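Local atomic coordinates of Lmo2184 protein (Listeria monocytogenes serovar 1/2a, PDB entry 5JOQ), a protein that probably binds heme as the substrate-binding lipoprotein of an iron-uptake ABC transporter. Residues A[91-96]-A[135-140]; A[221-226]-A[285-290]; A[261-266]-A[281-286]. All coordinates share one frame; numbering follows the deposited sequence. Where two conformers were deposited one is given.

Interaction 1. Residues A[91-96]-A[135-140]; sequences PDMVLS and AKFDRI
M93 meets F137 and K136 where the end of helix 123-136 and the residue after it lean on the first of the two lobes of this solute-binding protein. M93 opens strand 93-97, the middle strand of a three-stranded parallel sheet. F137 presents an edge, not a face: its CZ lies 4.0 Å from M93 CB, which sits close to the plane of the ring. The methionine CG is set anti to its own nitrogen (chi1 -180°), and bends at chi2 and chi3 then carry the methyl to the lysine. There M93 CE and K136 CE are only 3.3 Å apart, tighter than normal carbon packing. K136 meets the methionine with its last methylene, and the two chains cross at about a right angle. One layer back, K136 CG lies 4.0 Å above the centre of one face of the F137 ring. P35 and I37 also touch F137, and D116 touches M93, tying the contact to both outer strands. Beyond the ring the chain turns into the next helix, with R139 at its N-cap. R139 NH2 is hydrogen-bonded to D52 O, while R139 NH1 donates to D138 O at 3.1 Å, nearly straight at 167° but from above the carbonyl plane.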
ATOM      1  N   PRO A  91       4.091  17.760 -27.464  1.00 32.16           N
ATOM      2  CA  PRO A  91       3.783  18.919 -26.617  1.00 30.85           C
ATOM      3  C   PRO A  91       4.805  20.033 -26.790  1.00 32.99           C
ATOM      4  O   PRO A  91       5.955  19.801 -27.171  1.00 31.96           O
ATOM      5  CB  PRO A  91       3.831  18.340 -25.197  1.00 30.79           C
ATOM      6  CG  PRO A  91       4.801  17.182 -25.314  1.00 28.24           C
ATOM      7  CD  PRO A  91       4.610  16.615 -26.696  1.00 30.71           C
ATOM      8  N   ASP A  92       4.361  21.257 -26.497  1.00 32.20           N
ATOM      9  CA  ASP A  92       5.260  22.403 -26.367  1.00 29.16           C
ATOM     10  C   ASP A  92       5.904  22.464 -24.981  1.00 26.96           C
ATOM     11  O   ASP A  92       7.017  22.985 -24.832  1.00 28.99           O
ATOM     12  CB  ASP A  92       4.485  23.695 -26.636  1.00 28.73           C
ATOM     13  CG  ASP A  92       3.854  23.716 -28.022  1.00 32.61           C
ATOM     14  OD1 ASP A  92       4.607  23.565 -28.994  1.00 32.78           O
ATOM     15  OD2 ASP A  92       2.615  23.830 -28.129  1.00 32.99           O
ATOM     16  N   MET A  93       5.235  21.931 -23.966  1.00 23.57           N
ATOM     17  CA  MET A  93       5.762  21.972 -22.610  1.00 24.14           C
ATOM     18  C   MET A  93       5.233  20.782 -21.817  1.00 24.27           C
ATOM     19  O   MET A  93       4.049  20.446 -21.906  1.00 25.90           O
ATOM     20  CB  MET A  93       5.369  23.287 -21.915  1.00 22.74           C
ATOM     21  CG  MET A  93       5.895  23.417 -20.466  1.00 24.90           C
ATOM     22  SD  MET A  93       7.712  23.433 -20.417  1.00 31.23           S
ATOM     23  CE  MET A  93       8.111  24.800 -21.539  1.00 28.66           C
ATOM     24  N   VAL A  94       6.108  20.153 -21.039  1.00 20.53           N
ATOM     25  CA  VAL A  94       5.731  19.104 -20.086  1.00 19.58           C
ATOM     26  C   VAL A  94       6.010  19.660 -18.689  1.00 20.03           C
ATOM     27  O   VAL A  94       7.098  20.186 -18.448  1.00 20.60           O
ATOM     28  CB  VAL A  94       6.529  17.810 -20.332  1.00 21.90           C
ATOM     29  CG1 VAL A  94       6.146  16.725 -19.307  1.00 19.21           C
ATOM     30  CG2 VAL A  94       6.352  17.293 -21.797  1.00 22.77           C
ATOM     31  N   LEU A  95       5.030  19.586 -17.783  1.00 17.77           N
ATOM     32  CA  LEU A  95       5.144  20.165 -16.445  1.00 14.46           C
ATOM     33  C   LEU A  95       5.296  19.063 -15.393  1.00 18.29           C
ATOM     34  O   LEU A  95       4.453  18.158 -15.297  1.00 18.05           O
ATOM     35  CB  LEU A  95       3.931  21.034 -16.107  1.00 14.49           C
ATOM     36  CG  LEU A  95       3.624  22.211 -17.039  1.00 17.16           C
ATOM     37  CD1 LEU A  95       2.354  22.867 -16.550  1.00 16.24           C
ATOM     38  CD2 LEU A  95       4.767  23.253 -17.044  1.00 17.24           C
ATOM     39  N   SER A  96       6.346  19.161 -14.586  1.00 14.57           N
ATOM     40  CA  SER A  96       6.587  18.209 -13.492  1.00 13.58           C
ATOM     41  C   SER A  96       6.988  19.062 -12.290  1.00 17.54           C
ATOM     42  O   SER A  96       6.786  20.290 -12.287  1.00 14.97           O
ATOM     43  CB  SER A  96       7.641  17.174 -13.900  1.00 15.61           C
ATOM     44  OG  SER A  96       7.914  16.244 -12.848  1.00 18.39           O
ATOM     45  N   ALA A 135       2.224  34.068 -16.602  1.00 13.97           N
ATOM     46  CA  ALA A 135       3.011  34.810 -17.586  1.00 16.50           C
ATOM     47  C   ALA A 135       3.352  33.946 -18.794  1.00 19.34           C
ATOM     48  O   ALA A 135       3.318  34.415 -19.933  1.00 17.25           O
ATOM     49  CB  ALA A 135       4.302  35.322 -16.948  1.00 18.97           C
ATOM     50  N   LYS A 136       3.718  32.686 -18.558  1.00 18.78           N
ATOM     51  CA  LYS A 136       4.174  31.848 -19.667  1.00 21.95           C
ATOM     52  C   LYS A 136       3.037  31.547 -20.636  1.00 18.40           C
ATOM     53  O   LYS A 136       3.246  31.508 -21.851  1.00 18.62           O
ATOM     54  CB  LYS A 136       4.789  30.560 -19.118  1.00 24.44           C
ATOM     55  CG  LYS A 136       5.515  29.740 -20.171  1.00 41.07           C
ATOM     56  CD  LYS A 136       6.379  28.658 -19.508  1.00 50.92           C
ATOM     57  CE  LYS A 136       7.128  27.811 -20.551  1.00 56.82           C
ATOM     58  NZ  LYS A 136       7.867  28.606 -21.604  1.00 59.05           N
ATOM     59  N   PHE A 137       1.814  31.379 -20.131  1.00 16.64           N
ATOM     60  CA  PHE A 137       0.720  30.895 -20.966  1.00 20.27           C
ATOM     61  C   PHE A 137      -0.423  31.898 -21.105  1.00 22.83           C
ATOM     62  O   PHE A 137      -1.550  31.496 -21.415  1.00 19.49           O
ATOM     63  CB  PHE A 137       0.217  29.559 -20.411  1.00 20.47           C
ATOM     64  CG  PHE A 137       1.249  28.462 -20.463  1.00 19.33           C
ATOM     65  CD1 PHE A 137       1.738  28.013 -21.696  1.00 23.23           C
ATOM     66  CD2 PHE A 137       1.712  27.860 -19.293  1.00 22.06           C
ATOM     67  CE1 PHE A 137       2.685  26.968 -21.765  1.00 22.61           C
ATOM     68  CE2 PHE A 137       2.655  26.836 -19.351  1.00 20.97           C
ATOM     69  CZ  PHE A 137       3.148  26.400 -20.602  1.00 21.55           C
ATOM     70  N   ASP A 138      -0.157  33.196 -20.903  0.59 21.23           N
ATOM     71  CA  ASP A 138      -1.153  34.253 -21.109  0.59 20.65           C
ATOM     72  C   ASP A 138      -2.379  34.042 -20.222  0.59 20.35           C
ATOM     73  O   ASP A 138      -3.522  34.080 -20.689  0.59 20.51           O
ATOM     74  CB  ASP A 138      -1.568  34.344 -22.581  0.59 23.91           C
ATOM     75  CG  ASP A 138      -2.335  35.636 -22.897  0.59 25.82           C
ATOM     76  OD1 ASP A 138      -2.480  36.505 -22.001  0.59 24.99           O
ATOM     77  OD2 ASP A 138      -2.780  35.792 -24.049  0.59 27.83           O
ATOM     78  N   ARG A 139      -2.137  33.797 -18.938  1.00 15.72           N
ATOM     79  CA  ARG A 139      -3.215  33.657 -17.958  1.00 15.03           C
ATOM     80  C   ARG A 139      -2.893  34.479 -16.722  1.00 14.98           C
ATOM     81  O   ARG A 139      -3.089  34.031 -15.586  1.00 13.34           O
ATOM     82  CB  ARG A 139      -3.455  32.186 -17.585  1.00 14.73           C
ATOM     83  CG  ARG A 139      -4.014  31.324 -18.747  1.00 15.77           C
ATOM     84  CD  ARG A 139      -5.381  31.796 -19.219  1.00 17.93           C
ATOM     85  NE  ARG A 139      -6.011  30.843 -20.135  1.00 21.65           N
ATOM     86  CZ  ARG A 139      -5.855  30.844 -21.463  1.00 26.00           C
ATOM     87  NH1 ARG A 139      -5.049  31.740 -22.034  1.00 21.65           N
ATOM     88  NH2 ARG A 139      -6.481  29.926 -22.223  1.00 26.17           N
ATOM     89  N   ILE A 140      -2.373  35.691 -16.929  1.00 16.38           N
ATOM     90  CA  ILE A 140      -1.890  36.478 -15.794  1.00 14.37           C
ATOM     91  C   ILE A 140      -3.049  36.821 -14.861  1.00 17.13           C
ATOM     92  O   ILE A 140      -2.919  36.750 -13.631  1.00 14.13           O
ATOM     93  CB  ILE A 140      -1.166  37.739 -16.311  1.00 15.94           C
ATOM     94  CG1 ILE A 140       0.181  37.364 -16.965  1.00 16.44           C
ATOM     95  CG2 ILE A 140      -0.976  38.797 -15.202  1.00 17.01           C
ATOM     96  CD1 ILE A 140       0.882  38.535 -17.692  1.00 18.86           C
TER

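Interaction 2. Residues A[221-226]-A[285-290]; sequences PDIILR and KMLYDN
I223 lays its CD1 methyl against the last turn of helix 276-288, overlapping the side chain and the backbone of L287. The methyl is 3.7 Å from L287 CD2 and equally 3.7 Å from L287 O, and it also lies 4.0 Å from M286 O, so the isoleucine tip rests on helix carbonyls as well as on a leucine branch. With CG1 opposite the carbonyl carbon (chi1 -65°) and chi2 close to fully extended at 165°, the chain reaches straight out from the strand, and the two side chains cross at about a right angle. Two residues along, L225 adds a looser apolar touch, CD2 to M286 SD at 4.3 Å. This is the alternation of a strand in a three-layer alpha/beta/alpha sandwich: in the mixed sheet of the second lobe, 223-227 runs parallel between 168-173 and 260-262, with I223 and L225 turned to the C-terminal helix. R226 serves the other face, where it forms salt bridges with D240 and D262 and a cation-pi contact with F243. V169 of strand 168-173 lies next to L225 and also touches L287. On the helix itself, L287 CB sits 3.6 Å above one face of the Y288 ring, toward the rim, while Y288 OH is hydrogen-bonded to A195 O.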
ATOM      1  N   PRO A 221       9.521  16.996  21.698  1.00 12.79           N
ATOM      2  CA  PRO A 221       8.482  17.796  21.029  1.00 11.77           C
ATOM      3  C   PRO A 221       7.157  17.703  21.774  1.00 14.84           C
ATOM      4  O   PRO A 221       6.799  16.656  22.316  1.00 13.62           O
ATOM      5  CB  PRO A 221       8.378  17.178  19.622  1.00 12.30           C
ATOM      6  CG  PRO A 221       8.889  15.717  19.834  1.00 10.91           C
ATOM      7  CD  PRO A 221      10.034  15.906  20.836  1.00 11.61           C
ATOM      8  N   ASP A 222       6.427  18.817  21.807  1.00 13.79           N
ATOM      9  CA  ASP A 222       5.066  18.782  22.344  1.00 14.76           C
ATOM     10  C   ASP A 222       4.182  17.842  21.532  1.00 14.33           C
ATOM     11  O   ASP A 222       3.338  17.118  22.078  1.00 13.93           O
ATOM     12  CB  ASP A 222       4.474  20.185  22.308  1.00 15.77           C
ATOM     13  CG  ASP A 222       5.148  21.131  23.286  1.00 21.76           C
ATOM     14  OD1 ASP A 222       5.449  20.687  24.397  1.00 19.75           O
ATOM     15  OD2 ASP A 222       5.379  22.303  22.919  1.00 18.21           O
ATOM     16  N   ILE A 223       4.346  17.861  20.219  1.00 10.88           N
ATOM     17  CA  ILE A 223       3.480  17.158  19.276  1.00 11.06           C
ATOM     18  C   ILE A 223       4.336  16.395  18.284  1.00 13.94           C
ATOM     19  O   ILE A 223       5.363  16.912  17.822  1.00 12.17           O
ATOM     20  CB  ILE A 223       2.583  18.153  18.513  1.00 13.49           C
ATOM     21  CG1 ILE A 223       1.617  18.854  19.469  1.00 14.99           C
ATOM     22  CG2 ILE A 223       1.829  17.460  17.349  1.00 13.12           C
ATOM     23  CD1 ILE A 223       0.954  20.134  18.829  1.00 17.69           C
ATOM     24  N   ILE A 224       3.901  15.182  17.909  1.00 10.57           N
ATOM     25  CA  ILE A 224       4.530  14.468  16.792  1.00 10.09           C
ATOM     26  C   ILE A 224       3.493  14.301  15.691  1.00  9.82           C
ATOM     27  O   ILE A 224       2.353  13.918  15.976  1.00 12.06           O
ATOM     28  CB  ILE A 224       5.101  13.107  17.217  1.00  9.35           C
ATOM     29  CG1 ILE A 224       6.171  13.295  18.320  1.00 11.83           C
ATOM     30  CG2 ILE A 224       5.662  12.345  15.968  1.00  9.62           C
ATOM     31  CD1 ILE A 224       6.612  11.957  18.970  1.00 11.62           C
ATOM     32  N   LEU A 225       3.872  14.658  14.458  1.00  8.85           N
ATOM     33  CA  LEU A 225       3.065  14.477  13.258  1.00 11.14           C
ATOM     34  C   LEU A 225       3.740  13.432  12.383  1.00 13.91           C
ATOM     35  O   LEU A 225       4.969  13.430  12.264  1.00 12.98           O
ATOM     36  CB  LEU A 225       2.929  15.780  12.441  1.00 12.12           C
ATOM     37  CG  LEU A 225       2.419  17.022  13.181  1.00 12.74           C
ATOM     38  CD1 LEU A 225       2.316  18.212  12.200  1.00 10.73           C
ATOM     39  CD2 LEU A 225       1.047  16.733  13.860  1.00 10.97           C
ATOM     40  N   ARG A 226       2.937  12.541  11.774  1.00 10.03           N
ATOM     41  CA  ARG A 226       3.475  11.490  10.909  1.00 10.04           C
ATOM     42  C   ARG A 226       2.768  11.515   9.563  1.00 12.50           C
ATOM     43  O   ARG A 226       1.564  11.757   9.494  1.00 13.08           O
ATOM     44  CB  ARG A 226       3.303  10.074  11.543  1.00 10.99           C
ATOM     45  CG  ARG A 226       4.059   9.888  12.890  1.00 12.08           C
ATOM     46  CD  ARG A 226       3.840   8.416  13.438  1.00 12.33           C
ATOM     47  NE  ARG A 226       2.407   8.167  13.703  1.00 13.37           N
ATOM     48  CZ  ARG A 226       1.952   7.526  14.770  1.00 13.36           C
ATOM     49  NH1 ARG A 226       2.816   7.072  15.675  1.00 14.41           N
ATOM     50  NH2 ARG A 226       0.647   7.368  14.959  1.00 13.99           N
ATOM     51  N   LYS A 285      -5.942  22.969  13.626  1.00 23.05           N
ATOM     52  CA  LYS A 285      -6.737  22.204  14.590  1.00 23.55           C
ATOM     53  C   LYS A 285      -5.868  21.262  15.408  1.00 20.66           C
ATOM     54  O   LYS A 285      -6.030  21.161  16.633  1.00 22.79           O
ATOM     55  CB  LYS A 285      -7.822  21.404  13.873  1.00 28.33           C
ATOM     56  CG  LYS A 285      -8.963  22.248  13.328  1.00 39.28           C
ATOM     57  CD  LYS A 285     -10.030  21.390  12.660  1.00 47.84           C
ATOM     58  CE  LYS A 285     -10.946  22.258  11.804  1.00 55.21           C
ATOM     59  NZ  LYS A 285     -11.624  21.464  10.740  1.00 60.16           N
ATOM     60  N   MET A 286      -4.937  20.576  14.747  1.00 18.50           N
ATOM     61  CA  MET A 286      -4.067  19.629  15.446  1.00 24.19           C
ATOM     62  C   MET A 286      -3.114  20.326  16.403  1.00 21.10           C
ATOM     63  O   MET A 286      -2.828  19.803  17.483  1.00 22.01           O
ATOM     64  CB  MET A 286      -3.268  18.827  14.423  1.00 21.38           C
ATOM     65  CG  MET A 286      -4.066  17.694  13.800  1.00 23.44           C
ATOM     66  SD  MET A 286      -3.099  16.794  12.571  1.00 24.03           S
ATOM     67  CE  MET A 286      -2.961  17.982  11.274  1.00 20.96           C
ATOM     68  N   LEU A 287      -2.566  21.481  16.005  1.00 19.84           N
ATOM     69  CA  LEU A 287      -1.549  22.130  16.827  1.00 17.65           C
ATOM     70  C   LEU A 287      -2.140  22.775  18.069  1.00 20.28           C
ATOM     71  O   LEU A 287      -1.450  22.891  19.083  1.00 24.80           O
ATOM     72  CB  LEU A 287      -0.796  23.187  16.009  1.00 16.05           C
ATOM     73  CG  LEU A 287       0.047  22.645  14.853  1.00 19.26           C
ATOM     74  CD1 LEU A 287       0.954  23.788  14.287  1.00 19.01           C
ATOM     75  CD2 LEU A 287       0.841  21.434  15.321  1.00 18.54           C
ATOM     76  N   TYR A 288      -3.394  23.228  18.013  1.00 22.32           N
ATOM     77  CA  TYR A 288      -3.978  23.981  19.127  1.00 27.46           C
ATOM     78  C   TYR A 288      -5.240  23.376  19.727  1.00 36.25           C
ATOM     79  O   TYR A 288      -5.541  23.680  20.885  1.00 38.51           O
ATOM     80  CB  TYR A 288      -4.290  25.427  18.705  1.00 26.44           C
ATOM     81  CG  TYR A 288      -3.067  26.092  18.122  1.00 23.74           C
ATOM     82  CD1 TYR A 288      -2.078  26.619  18.951  1.00 23.53           C
ATOM     83  CD2 TYR A 288      -2.884  26.154  16.745  1.00 21.85           C
ATOM     84  CE1 TYR A 288      -0.924  27.192  18.427  1.00 22.03           C
ATOM     85  CE2 TYR A 288      -1.727  26.706  16.201  1.00 21.25           C
ATOM     86  CZ  TYR A 288      -0.755  27.235  17.047  1.00 22.42           C
ATOM     87  OH  TYR A 288       0.407  27.771  16.509  1.00 20.79           O
ATOM     88  N   ASP A 289      -6.001  22.583  18.975  1.00 50.08           N
ATOM     89  CA  ASP A 289      -7.257  22.034  19.495  1.00 73.07           C
ATOM     90  C   ASP A 289      -7.022  20.884  20.464  1.00 85.55           C
ATOM     91  O   ASP A 289      -7.788  20.724  21.424  1.00 89.37           O
ATOM     92  CB  ASP A 289      -8.166  21.553  18.355  1.00 77.39           C
ATOM     93  CG  ASP A 289      -8.868  22.695  17.624  1.00 80.81           C
ATOM     94  OD1 ASP A 289      -8.427  23.863  17.766  1.00 80.27           O
ATOM     95  OD2 ASP A 289      -9.854  22.420  16.897  1.00 82.85           O
ATOM     96  N   ASN A 290      -5.991  20.073  20.226  1.00 91.66           N
ATOM     97  CA  ASN A 290      -5.688  18.958  21.116  1.00 99.79           C
ATOM     98  C   ASN A 290      -6.824  17.932  21.115  1.00102.92           C
ATOM     99  O   ASN A 290      -7.203  17.410  22.164  1.00106.03           O
ATOM    100  CB  ASN A 290      -5.429  19.462  22.543  1.00105.17           C
ATOM    101  CG  ASN A 290      -4.356  20.533  22.598  1.00104.93           C
ATOM    102  OD1 ASN A 290      -3.491  20.605  21.719  1.00103.19           O
ATOM    103  ND2 ASN A 290      -4.404  21.372  23.631  1.00106.68           N
TER

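Interaction 3. Residues A[261-266]-A[281-286]; sequences YDLDEN and KEMEKM
An extended chi2 (179°) sends the M286 chain out from its helix over Y261, and the bend at chi3 (-70°) then swings the terminal methyl aside to L263. One methionine therefore serves two partners with three successive atoms. Its CG makes a CH-pi contact with the tyrosine ring, 4.2 Å from the centroid and 22° off the ring normal, set toward the CD2 side of the face. The sulfur comes next, farther from the axis: M286 SD stands 4.7 Å from the Y261 ring centroid in an oblique Met-aromatic contact, and 3.7 Å from Y261 CB. The two side chains run past each other in opposite senses, so the hydroxyl end of the tyrosine lies near the M286 carbonyl, Y261 OH 3.9 Å from M286 O, while the sulfur stands by the CB-CG end. M286 CE then presses on L263 CD2 at 3.3 Å, tighter than usual van der Waals contact. The same L263 branch meets a second methionine, CD2 to M283 CE at 4.2 Å, one turn earlier in the helix. Strand 260-262 extends the parallel pairing of the second lobe's sheet beside 223-227, and helix 276-288, the last of the chain, packs across both. Around the apolar contact, F268 touches both L263 and M283, and V192 and I188 of helix 187-194 add further aliphatic cover. Past the strand the chain turns at D264, whose OD1 accepts from N266 N at 3.0 Å, an Asx turn in which the donor comes from above the carboxylate plane. On the helix, K285 NZ and E282 OE1 form a long, weak ion pair at 3.6 Å, and K285 NZ has a salt bridge with E84 of the second subunit.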
ATOM      1  N   TYR A 261      -0.137  12.507  15.869  1.00 12.74           N
ATOM      2  CA  TYR A 261      -1.186  12.537  14.857  1.00 11.26           C
ATOM      3  C   TYR A 261      -0.664  11.943  13.564  1.00 13.67           C
ATOM      4  O   TYR A 261       0.455  12.246  13.145  1.00 15.55           O
ATOM      5  CB  TYR A 261      -1.650  13.989  14.585  1.00 13.22           C
ATOM      6  CG  TYR A 261      -2.181  14.647  15.817  1.00 18.60           C
ATOM      7  CD1 TYR A 261      -1.343  15.350  16.665  1.00 17.62           C
ATOM      8  CD2 TYR A 261      -3.535  14.562  16.144  1.00 25.43           C
ATOM      9  CE1 TYR A 261      -1.828  15.964  17.837  1.00 20.72           C
ATOM     10  CE2 TYR A 261      -4.045  15.187  17.326  1.00 25.69           C
ATOM     11  CZ  TYR A 261      -3.171  15.863  18.170  1.00 27.05           C
ATOM     12  OH  TYR A 261      -3.630  16.469  19.331  1.00 30.01           O
ATOM     13  N   ASP A 262      -1.508  11.187  12.888  1.00 15.02           N
ATOM     14  CA  ASP A 262      -1.237  10.766  11.518  1.00 13.11           C
ATOM     15  C   ASP A 262      -1.889  11.755  10.570  1.00 13.33           C
ATOM     16  O   ASP A 262      -3.100  12.006  10.661  1.00 15.49           O
ATOM     17  CB  ASP A 262      -1.780   9.360  11.283  1.00 12.81           C
ATOM     18  CG  ASP A 262      -0.984   8.345  12.037  1.00 16.77           C
ATOM     19  OD1 ASP A 262       0.235   8.301  11.768  1.00 14.63           O
ATOM     20  OD2 ASP A 262      -1.550   7.658  12.914  1.00 15.10           O
ATOM     21  N   LEU A 263      -1.103  12.325   9.682  1.00 16.64           N
ATOM     22  CA  LEU A 263      -1.628  13.328   8.768  1.00 17.53           C
ATOM     23  C   LEU A 263      -2.398  12.627   7.662  1.00 21.47           C
ATOM     24  O   LEU A 263      -1.867  11.718   7.013  1.00 22.49           O
ATOM     25  CB  LEU A 263      -0.493  14.163   8.179  1.00 15.29           C
ATOM     26  CG  LEU A 263       0.297  15.001   9.189  1.00 15.98           C
ATOM     27  CD1 LEU A 263       1.429  15.722   8.441  1.00 13.05           C
ATOM     28  CD2 LEU A 263      -0.604  16.055   9.895  1.00 17.37           C
ATOM     29  N   ASP A 264      -3.641  13.042   7.441  1.00 21.14           N
ATOM     30  CA  ASP A 264      -4.449  12.385   6.412  1.00 26.86           C
ATOM     31  C   ASP A 264      -3.696  12.419   5.083  1.00 23.55           C
ATOM     32  O   ASP A 264      -3.493  13.482   4.515  1.00 18.16           O
ATOM     33  CB  ASP A 264      -5.797  13.073   6.247  1.00 31.18           C
ATOM     34  CG  ASP A 264      -6.673  12.393   5.207  1.00 40.63           C
ATOM     35  OD1 ASP A 264      -6.220  11.421   4.538  1.00 39.34           O
ATOM     36  OD2 ASP A 264      -7.824  12.848   5.052  1.00 44.18           O
ATOM     37  N   GLU A 265      -3.271  11.267   4.614  1.00 28.54           N
ATOM     38  CA  GLU A 265      -2.452  11.165   3.423  1.00 28.93           C
ATOM     39  C   GLU A 265      -3.153  11.783   2.226  1.00 26.53           C
ATOM     40  O   GLU A 265      -2.538  12.309   1.318  1.00 23.96           O
ATOM     41  CB  GLU A 265      -2.078   9.697   3.200  1.00 37.96           C
ATOM     42  CG  GLU A 265      -1.421   9.392   1.890  1.00 38.10           C
ATOM     43  CD  GLU A 265      -2.422   9.125   0.813  1.00 39.14           C
ATOM     44  OE1 GLU A 265      -3.521   8.649   1.129  1.00 41.44           O
ATOM     45  OE2 GLU A 265      -2.098   9.395  -0.343  1.00 44.94           O
ATOM     46  N   ASN A 266      -4.465  11.644   2.171  0.53 28.46           N
ATOM     47  CA  ASN A 266      -5.250  12.155   1.059  0.53 32.00           C
ATOM     48  C   ASN A 266      -5.193  13.674   0.969  0.53 30.94           C
ATOM     49  O   ASN A 266      -5.360  14.239  -0.116  0.53 32.78           O
ATOM     50  CB  ASN A 266      -6.696  11.678   1.202  0.53 37.41           C
ATOM     51  CG  ASN A 266      -7.071  10.666   0.158  0.53 42.01           C
ATOM     52  OD1 ASN A 266      -7.516  11.026  -0.930  0.53 44.93           O
ATOM     53  ND2 ASN A 266      -6.885   9.393   0.472  0.53 42.07           N
ATOM     54  N   LYS A 281      -5.682  24.585   7.539  1.00 18.18           N
ATOM     55  CA  LYS A 281      -6.727  24.682   8.557  1.00 15.82           C
ATOM     56  C   LYS A 281      -6.766  23.435   9.433  1.00 18.79           C
ATOM     57  O   LYS A 281      -7.049  23.512  10.641  1.00 17.32           O
ATOM     58  CB  LYS A 281      -8.082  24.875   7.890  1.00 23.45           C
ATOM     59  CG  LYS A 281      -8.276  26.219   7.210  1.00 36.33           C
ATOM     60  CD  LYS A 281      -9.620  26.306   6.440  1.00 46.98           C
ATOM     61  CE  LYS A 281      -9.572  27.430   5.374  1.00 53.55           C
ATOM     62  NZ  LYS A 281     -10.388  27.154   4.139  1.00 52.21           N
ATOM     63  N   GLU A 282      -6.574  22.264   8.822  1.00 15.84           N
ATOM     64  CA  GLU A 282      -6.491  21.034   9.605  1.00 19.36           C
ATOM     65  C   GLU A 282      -5.244  21.052  10.496  1.00 18.12           C
ATOM     66  O   GLU A 282      -5.290  20.614  11.656  1.00 19.37           O
ATOM     67  CB  GLU A 282      -6.511  19.835   8.649  1.00 21.88           C
ATOM     68  CG  GLU A 282      -6.858  18.524   9.267  1.00 36.15           C
ATOM     69  CD  GLU A 282      -8.185  18.589  10.013  1.00 45.66           C
ATOM     70  OE1 GLU A 282      -9.176  19.197   9.505  1.00 44.34           O
ATOM     71  OE2 GLU A 282      -8.194  18.074  11.142  1.00 53.09           O
ATOM     72  N   MET A 283      -4.139  21.624   9.998  1.00 15.65           N
ATOM     73  CA  MET A 283      -2.931  21.738  10.811  1.00 14.46           C
ATOM     74  C   MET A 283      -3.184  22.593  12.037  1.00 16.02           C
ATOM     75  O   MET A 283      -2.756  22.251  13.146  1.00 15.83           O
ATOM     76  CB  MET A 283      -1.781  22.318   9.975  1.00 15.98           C
ATOM     77  CG  MET A 283      -0.460  22.390  10.731  1.00 15.02           C
ATOM     78  SD  MET A 283       0.231  20.790  11.154  1.00 15.66           S
ATOM     79  CE  MET A 283       0.610  20.079   9.524  1.00 11.56           C
ATOM     80  N   GLU A 284      -3.903  23.701  11.862  1.00 16.25           N
ATOM     81  CA  GLU A 284      -4.199  24.578  12.988  1.00 19.48           C
ATOM     82  C   GLU A 284      -5.016  23.845  14.047  1.00 20.81           C
ATOM     83  O   GLU A 284      -4.791  24.032  15.247  1.00 21.16           O
ATOM     84  CB  GLU A 284      -4.919  25.839  12.488  1.00 22.03           C
ATOM     85  CG  GLU A 284      -5.153  26.846  13.568  1.00 27.31           C
ATOM     86  CD  GLU A 284      -6.050  28.011  13.134  1.00 34.60           C
ATOM     87  OE1 GLU A 284      -6.316  28.188  11.911  1.00 31.04           O
ATOM     88  OE2 GLU A 284      -6.493  28.739  14.051  1.00 40.79           O
ATOM     89  N   LYS A 285      -5.942  22.969  13.626  1.00 23.05           N
ATOM     90  CA  LYS A 285      -6.737  22.204  14.590  1.00 23.55           C
ATOM     91  C   LYS A 285      -5.868  21.262  15.408  1.00 20.66           C
ATOM     92  O   LYS A 285      -6.030  21.161  16.633  1.00 22.79           O
ATOM     93  CB  LYS A 285      -7.822  21.404  13.873  1.00 28.33           C
ATOM     94  CG  LYS A 285      -8.963  22.248  13.328  1.00 39.28           C
ATOM     95  CD  LYS A 285     -10.030  21.390  12.660  1.00 47.84           C
ATOM     96  CE  LYS A 285     -10.946  22.258  11.804  1.00 55.21           C
ATOM     97  NZ  LYS A 285     -11.624  21.464  10.740  1.00 60.16           N
ATOM     98  N   MET A 286      -4.937  20.576  14.747  1.00 18.50           N
ATOM     99  CA  MET A 286      -4.067  19.629  15.446  1.00 24.19           C
ATOM    100  C   MET A 286      -3.114  20.326  16.403  1.00 21.10           C
ATOM    101  O   MET A 286      -2.828  19.803  17.483  1.00 22.01           O
ATOM    102  CB  MET A 286      -3.268  18.827  14.423  1.00 21.38           C
ATOM    103  CG  MET A 286      -4.066  17.694  13.800  1.00 23.44           C
ATOM    104  SD  MET A 286      -3.099  16.794  12.571  1.00 24.03           S
ATOM    105  CE  MET A 286      -2.961  17.982  11.274  1.00 20.96           C
TER

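How the interactions relate
The three contacts come in two groups, in opposite halves of the chain. Interaction 1 closes first along the sequence; its centre is 38 Å from that of interaction 2 and 32 Å from that of interaction 3, with no touch. The strand of interaction 2 precedes that of interaction 3, and both close on the same C-terminal helix, 276-288. Their centres lie 9 Å apart, they share K285 and M286, and a probable hydrogen bond, R226 O to L263 N at 2.7 Å, joins their neighbouring strands. Interaction 1 belongs to one lobe and interactions 2 and 3 to the other, while helix 140-161 bridges the halves, consistent with the two-lobed architecture of this solute-binding family.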